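Local coordinates for putative periplasmic protein ydgH (PDB 4EVU), which is of unknown function but is probably a secreted or periplasmic protein, here represented by its C-terminal YdgH/BhsA/McbA-like (DUF1471) domain, at residues K5-K11 against A48-I53; F20-F25 against R42-A48. All coordinates share one frame; numbering follows the deposited sequence. Where two conformers were deposited one is given.

Interaction 1 (K5-K11 against A48-I53); sequences KVEELNK and AKYYHI
Glu-7 and Glu-8 run parallel to Tyr-50 and Tyr-51 as an edge strand, joined by three backbone bonds: Glu-7 N to Lys-49 O, Tyr-51 N to Glu-7 O and Leu-9 N to Tyr-51 O. Beyond them a side chain takes over the pairing. His-52 ND1 donates to Leu-9 O at 3.0 Å, the oxygen lying in the imidazole plane although the nitrogen stands above the carbonyl plane. One face of the Tyr-51 ring is covered by Glu-8 CA, in a CH-pi contact 4.1 Å from the ring centroid, and Val-6 CG1 meets the ring edge at CD2, 3.6 Å away. On the other sheet face Glu-7 lies alongside Tyr-50, OE1 in the ring plane 3.6 Å from CE1 and the carboxylate turned 86° to the ring. Leu-9 CD1 packs on Tyr-50 CB at 3.8 Å. With CG anti to the backbone N (chi1 -172°), Glu-8 extends to the second subunit, where its OE2 accepts a hydrogen bond from Met-32 N; a water joins OE2 to Ile-53 N and Leu-9 O. The imidazole N-H on Leu-9 O implies a proton on ND1, and the Glu-8 carboxylate, with Ile-53 packing on Met-32 of the second subunit, places this end at the subunit interface.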
loop_
_atom_site.group_PDB
_atom_site.type_symbol
_atom_site.label_atom_id
_atom_site.label_comp_id
_atom_site.label_asym_id
_atom_site.label_seq_id
_atom_site.Cartn_x
_atom_site.Cartn_y
_atom_site.Cartn_z
ATOM N N LYS B 5 -5.793 9.581 -16.421
ATOM C CA LYS B 5 -5.045 10.013 -15.205
ATOM C C LYS B 5 -3.828 9.116 -14.951
ATOM O O LYS B 5 -3.505 8.260 -15.772
ATOM C CB LYS B 5 -5.980 10.030 -13.992
ATOM C CG LYS B 5 -6.514 8.680 -13.545
ATOM C CD LYS B 5 -7.675 8.875 -12.550
ATOM C CE LYS B 5 -8.247 7.541 -12.036
ATOM N NZ LYS B 5 -9.530 7.712 -11.278
ATOM N N VAL B 6 -3.166 9.321 -13.816
ATOM C CA VAL B 6 -1.940 8.569 -13.473
ATOM C C VAL B 6 -2.335 7.203 -12.932
ATOM O O VAL B 6 -3.223 7.101 -12.072
ATOM C CB VAL B 6 -1.085 9.324 -12.442
ATOM C CG1 VAL B 6 0.093 8.467 -11.987
ATOM C CG2 VAL B 6 -0.602 10.673 -13.037
ATOM N N GLU B 7 -1.720 6.158 -13.468
ATOM C CA GLU B 7 -2.086 4.795 -13.096
ATOM C C GLU B 7 -0.905 4.029 -12.487
ATOM O O GLU B 7 0.256 4.177 -12.874
ATOM C CB GLU B 7 -2.581 4.013 -14.316
ATOM C CG GLU B 7 -3.841 4.509 -15.001
ATOM C CD GLU B 7 -3.917 4.022 -16.453
ATOM O OE1 GLU B 7 -3.605 2.834 -16.727
ATOM O OE2 GLU B 7 -4.262 4.837 -17.334
ATOM N N GLU B 8 -1.228 3.211 -11.507
ATOM C CA GLU B 8 -0.279 2.307 -10.911
ATOM C C GLU B 8 -0.103 1.074 -11.811
ATOM O O GLU B 8 -1.093 0.504 -12.283
ATOM C CB GLU B 8 -0.786 1.815 -9.533
ATOM C CG GLU B 8 0.282 1.012 -8.793
ATOM C CD GLU B 8 -0.135 0.482 -7.438
ATOM O OE1 GLU B 8 -1.351 0.317 -7.161
ATOM O OE2 GLU B 8 0.798 0.185 -6.657
ATOM N N LEU B 9 1.144 0.658 -12.023
ATOM C CA LEU B 9 1.452 -0.553 -12.772
ATOM C C LEU B 9 1.754 -1.710 -11.856
ATOM O O LEU B 9 2.311 -1.520 -10.755
ATOM C CB LEU B 9 2.729 -0.356 -13.588
ATOM C CG LEU B 9 2.716 0.750 -14.606
ATOM C CD1 LEU B 9 4.130 0.995 -15.094
ATOM C CD2 LEU B 9 1.782 0.412 -15.750
ATOM N N ASN B 10 1.450 -2.910 -12.308
ATOM C CA ASN B 10 1.896 -4.096 -11.620
ATOM C C ASN B 10 3.318 -4.487 -12.063
ATOM O O ASN B 10 3.871 -3.901 -12.995
ATOM C CB ASN B 10 0.885 -5.234 -11.743
ATOM C CG ASN B 10 0.733 -5.751 -13.118
ATOM O OD1 ASN B 10 1.635 -5.697 -13.940
ATOM N ND2 ASN B 10 -0.464 -6.254 -13.398
ATOM N N LYS B 11 3.907 -5.451 -11.372
ATOM C CA LYS B 11 5.290 -5.836 -11.604
ATOM C C LYS B 11 5.543 -6.249 -13.060
ATOM O O LYS B 11 6.576 -5.874 -13.633
ATOM C CB LYS B 11 5.687 -6.957 -10.635
ATOM C CG LYS B 11 7.063 -7.558 -10.816
ATOM C CD LYS B 11 7.290 -8.764 -9.872
ATOM C CE LYS B 11 8.707 -9.409 -10.037
ATOM N NZ LYS B 11 8.886 -10.745 -9.323
ATOM N N ALA B 48 4.682 12.102 -15.205
ATOM C CA ALA B 48 4.554 10.674 -15.456
ATOM C C ALA B 48 3.093 10.376 -15.717
ATOM O O ALA B 48 2.210 11.052 -15.167
ATOM C CB ALA B 48 5.021 9.865 -14.238
ATOM N N LYS B 49 2.862 9.366 -16.544
ATOM C CA LYS B 49 1.534 8.783 -16.743
ATOM C C LYS B 49 1.332 7.517 -15.898
ATOM O O LYS B 49 0.192 7.147 -15.622
ATOM C CB LYS B 49 1.337 8.466 -18.229
ATOM C CG LYS B 49 1.420 9.685 -19.155
ATOM C CD LYS B 49 0.104 10.415 -19.249
ATOM C CE LYS B 49 -0.059 11.165 -20.581
ATOM N NZ LYS B 49 -1.356 11.915 -20.691
ATOM N N TYR B 50 2.417 6.877 -15.452
ATOM C CA TYR B 50 2.340 5.639 -14.697
ATOM C C TYR B 50 3.417 5.655 -13.632
ATOM O O TYR B 50 4.445 6.317 -13.800
ATOM C CB TYR B 50 2.571 4.396 -15.553
ATOM C CG TYR B 50 1.754 4.372 -16.805
ATOM C CD1 TYR B 50 0.431 3.946 -16.778
ATOM C CD2 TYR B 50 2.262 4.870 -17.991
ATOM C CE1 TYR B 50 -0.358 3.963 -17.940
ATOM C CE2 TYR B 50 1.506 4.898 -19.131
ATOM C CZ TYR B 50 0.203 4.457 -19.118
ATOM O OH TYR B 50 -0.511 4.508 -20.325
ATOM N N TYR B 51 3.202 4.873 -12.577
ATOM C CA TYR B 51 4.242 4.627 -11.589
ATOM C C TYR B 51 4.205 3.172 -11.136
ATOM O O TYR B 51 3.191 2.512 -11.261
ATOM C CB TYR B 51 4.128 5.585 -10.385
ATOM C CG TYR B 51 2.896 5.359 -9.573
ATOM C CD1 TYR B 51 2.877 4.451 -8.538
ATOM C CD2 TYR B 51 1.734 6.067 -9.853
ATOM C CE1 TYR B 51 1.731 4.231 -7.771
ATOM C CE2 TYR B 51 0.585 5.837 -9.100
ATOM C CZ TYR B 51 0.602 4.927 -8.052
ATOM O OH TYR B 51 -0.549 4.701 -7.327
ATOM N N HIS B 52 5.315 2.719 -10.568
ATOM C CA HIS B 52 5.412 1.399 -9.988
ATOM C C HIS B 52 6.201 1.508 -8.695
ATOM O O HIS B 52 7.340 1.981 -8.673
ATOM C CB HIS B 52 6.113 0.410 -10.912
ATOM C CG HIS B 52 6.262 -0.937 -10.326
ATOM N ND1 HIS B 52 5.188 -1.731 -9.989
ATOM C CD2 HIS B 52 7.369 -1.594 -9.922
ATOM C CE1 HIS B 52 5.643 -2.833 -9.414
ATOM N NE2 HIS B 52 6.960 -2.783 -9.383
ATOM N N ILE B 53 5.554 1.127 -7.577
ATOM C CA ILE B 53 6.208 1.171 -6.286
ATOM C C ILE B 53 7.334 0.133 -6.231
ATOM O O ILE B 53 7.139 -1.022 -6.554
ATOM C CB ILE B 53 5.192 0.994 -5.102
ATOM C CG1 ILE B 53 4.120 2.158 -5.098
ATOM C CG2 ILE B 53 5.939 0.841 -3.763
ATOM C CD1 ILE B 53 3.238 2.318 -3.922
HETATM O O HOH W 1 -2.070 7.013 -17.266
HETATM O O HOH W 2 3.134 -0.387 -7.875
#

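Interaction 2 (F20-F25 against R42-A48)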
loop_
_atom_site.group_PDB
_atom_site.type_symbol
_atom_site.label_atom_id
_atom_site.label_comp_id
_atom_site.label_asym_id
_atom_site.label_seq_id
_atom_site.Cartn_x
_atom_site.Cartn_y
_atom_site.Cartn_z
ATOM N N PHE B 20 11.766 6.887 -16.319
ATOM C CA PHE B 20 12.561 8.087 -16.554
ATOM C C PHE B 20 13.018 8.822 -15.310
ATOM O O PHE B 20 13.864 9.712 -15.389
ATOM C CB PHE B 20 11.818 9.079 -17.488
ATOM C CG PHE B 20 10.642 9.776 -16.831
ATOM C CD1 PHE B 20 10.798 11.019 -16.238
ATOM C CD2 PHE B 20 9.391 9.205 -16.810
ATOM C CE1 PHE B 20 9.709 11.682 -15.629
ATOM C CE2 PHE B 20 8.322 9.856 -16.193
ATOM C CZ PHE B 20 8.480 11.070 -15.607
ATOM N N ASP B 21 12.453 8.453 -14.183
ATOM C CA ASP B 21 12.725 9.127 -12.913
ATOM C C ASP B 21 12.081 8.285 -11.801
ATOM O O ASP B 21 11.447 7.278 -12.090
ATOM C CB ASP B 21 12.147 10.555 -12.893
ATOM C CG ASP B 21 12.846 11.497 -11.889
ATOM O OD1 ASP B 21 13.683 11.068 -11.088
ATOM O OD2 ASP B 21 12.585 12.716 -11.973
ATOM N N SER B 22 12.254 8.699 -10.552
ATOM C CA SER B 22 11.506 8.103 -9.463
ATOM C C SER B 22 11.142 9.173 -8.433
ATOM O O SER B 22 11.630 10.291 -8.492
ATOM C CB SER B 22 12.294 6.936 -8.834
ATOM O OG SER B 22 13.527 7.385 -8.332
ATOM N N VAL B 23 10.235 8.815 -7.535
ATOM C CA VAL B 23 9.887 9.659 -6.397
ATOM C C VAL B 23 10.202 8.811 -5.142
ATOM O O VAL B 23 10.024 7.592 -5.126
ATOM C CB VAL B 23 8.401 10.068 -6.363
ATOM C CG1 VAL B 23 8.053 10.905 -7.526
ATOM C CG2 VAL B 23 7.521 8.906 -6.333
ATOM N N LYS B 24 10.691 9.494 -4.112
ATOM C CA LYS B 24 11.038 8.847 -2.844
ATOM C C LYS B 24 10.770 9.837 -1.743
ATOM O O LYS B 24 11.274 10.935 -1.758
ATOM C CB LYS B 24 12.501 8.444 -2.871
ATOM C CG LYS B 24 12.864 7.463 -1.798
ATOM C CD LYS B 24 13.394 8.163 -0.557
ATOM C CE LYS B 24 13.549 7.157 0.592
ATOM N NZ LYS B 24 14.119 7.848 1.792
ATOM N N PHE B 25 9.959 9.437 -0.783
ATOM C CA PHE B 25 9.537 10.339 0.263
ATOM C C PHE B 25 8.996 9.577 1.467
ATOM O O PHE B 25 8.733 8.392 1.387
ATOM C CB PHE B 25 8.458 11.299 -0.254
ATOM C CG PHE B 25 7.157 10.634 -0.623
ATOM C CD1 PHE B 25 6.063 10.666 0.237
ATOM C CD2 PHE B 25 7.039 9.971 -1.824
ATOM C CE1 PHE B 25 4.881 10.046 -0.100
ATOM C CE2 PHE B 25 5.877 9.324 -2.174
ATOM C CZ PHE B 25 4.777 9.375 -1.335
ATOM N N ARG B 42 2.686 13.063 -6.831
ATOM C CA ARG B 42 4.087 13.356 -7.068
ATOM C C ARG B 42 4.513 12.907 -8.450
ATOM O O ARG B 42 5.344 13.559 -9.097
ATOM C CB ARG B 42 4.952 12.715 -5.994
ATOM C CG ARG B 42 4.842 13.432 -4.629
ATOM C CD ARG B 42 5.309 12.571 -3.491
ATOM N NE ARG B 42 5.250 13.178 -2.160
ATOM C CZ ARG B 42 6.264 13.788 -1.550
ATOM N NH1 ARG B 42 7.427 14.000 -2.173
ATOM N NH2 ARG B 42 6.089 14.248 -0.315
ATOM N N ALA B 43 3.939 11.807 -8.899
ATOM C CA ALA B 43 4.184 11.320 -10.247
ATOM C C ALA B 43 3.669 12.331 -11.270
ATOM O O ALA B 43 4.324 12.654 -12.262
ATOM C CB ALA B 43 3.496 9.933 -10.446
ATOM N N ALA B 44 2.448 12.784 -11.049
ATOM C CA ALA B 44 1.848 13.767 -11.967
ATOM C C ALA B 44 2.710 15.023 -12.017
ATOM O O ALA B 44 2.830 15.627 -13.066
ATOM C CB ALA B 44 0.423 14.120 -11.561
ATOM N N LYS B 45 3.221 15.481 -10.885
ATOM C CA LYS B 45 4.006 16.726 -10.878
ATOM C C LYS B 45 5.271 16.589 -11.751
ATOM O O LYS B 45 5.767 17.573 -12.282
ATOM C CB LYS B 45 4.410 17.152 -9.450
ATOM C CG LYS B 45 3.290 17.671 -8.572
ATOM C CD LYS B 45 3.761 18.065 -7.174
ATOM C CE LYS B 45 2.667 18.800 -6.430
ATOM N NZ LYS B 45 3.057 19.093 -5.023
ATOM N N LYS B 46 5.806 15.371 -11.848
ATOM C CA LYS B 46 7.022 15.100 -12.654
ATOM C C LYS B 46 6.730 14.689 -14.092
ATOM O O LYS B 46 7.653 14.355 -14.858
ATOM C CB LYS B 46 7.918 14.062 -11.971
ATOM C CG LYS B 46 8.505 14.584 -10.672
ATOM C CD LYS B 46 9.330 13.556 -9.942
ATOM C CE LYS B 46 10.272 14.164 -8.918
ATOM N NZ LYS B 46 11.619 14.345 -9.542
ATOM N N GLY B 47 5.474 14.738 -14.499
ATOM C CA GLY B 47 5.124 14.395 -15.862
ATOM C C GLY B 47 4.895 12.952 -16.208
ATOM O O GLY B 47 4.920 12.588 -17.392
ATOM N N ALA B 48 4.682 12.102 -15.205
ATOM C CA ALA B 48 4.554 10.674 -15.456
ATOM C C ALA B 48 3.093 10.376 -15.717
ATOM O O ALA B 48 2.210 11.052 -15.167
ATOM C CB ALA B 48 5.021 9.865 -14.238
#
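Arg-42, near the C-terminal end of helix 32-45, reaches along strand 21-28 to Phe-25. Its CB rests on Val-23 CG1 at 3.9 Å; from there the chain runs extended from CG to NE, carrying CD over the Phe-25 ring as a CH-pi contact 3.7 Å from the centroid. NE sits 3.4 Å above the ring plane, over its centre. CZ lies over the ring atom CG of Phe-25, 3.4 Å away, while NH1 lies by CB and NH2 by CD1. The guanidinium and ring planes are nearly parallel, 5° apart, so this is a flat cation-pi stack. With its CG between the backbone N and the carbonyl carbon (chi1 66°), the Phe-25 ring is carried to the helix side.

One turn on, Lys-46 slides past Val-23, its CD 3.8 Å from CG1, then bends at its last torsion (chi4 -95°). Lys-46 NZ makes a salt bridge to Asp-21 OD2 at 3.1 Å, coming from above the carboxylate plane. At the far end the edge of the Phe-20 ring meets Ala-48, CE2 lying 3.8 Å from CB, and CE1 approaches Lys-46 O. Gly-47, with positive phi, is the C-prime residue of a Schellman motif that ends the helix, and the whole is an alpha+beta arrangement: a helix end on the face of a mixed, largely antiparallel sheet, here over its outermost strand 21-28, within the YdgH/BhsA/McbA-like domain.

How the interactions relate
From the N terminus, the chain lays down 5-11, continues through helix 11-15 into strand 21-28, and crosses to helix 32-45. Interaction 2 closes the smaller loop where the end of that helix returns to the start of strand 21-28. The chain then turns directly into strand 50-57, which pairs with 5-11, so interaction 1 closes a wider loop with interaction 2 nested inside it. Ala-48 belongs to both. The two also touch: Val-6 packs on Ala-43 and Ala-44, and Tyr-51 on Ala-43. Strand 63-71 lies between strands 50-57 and 21-28, so the contacts involve both outermost strands of one mixed sheet, with helix 32-45 packed across it.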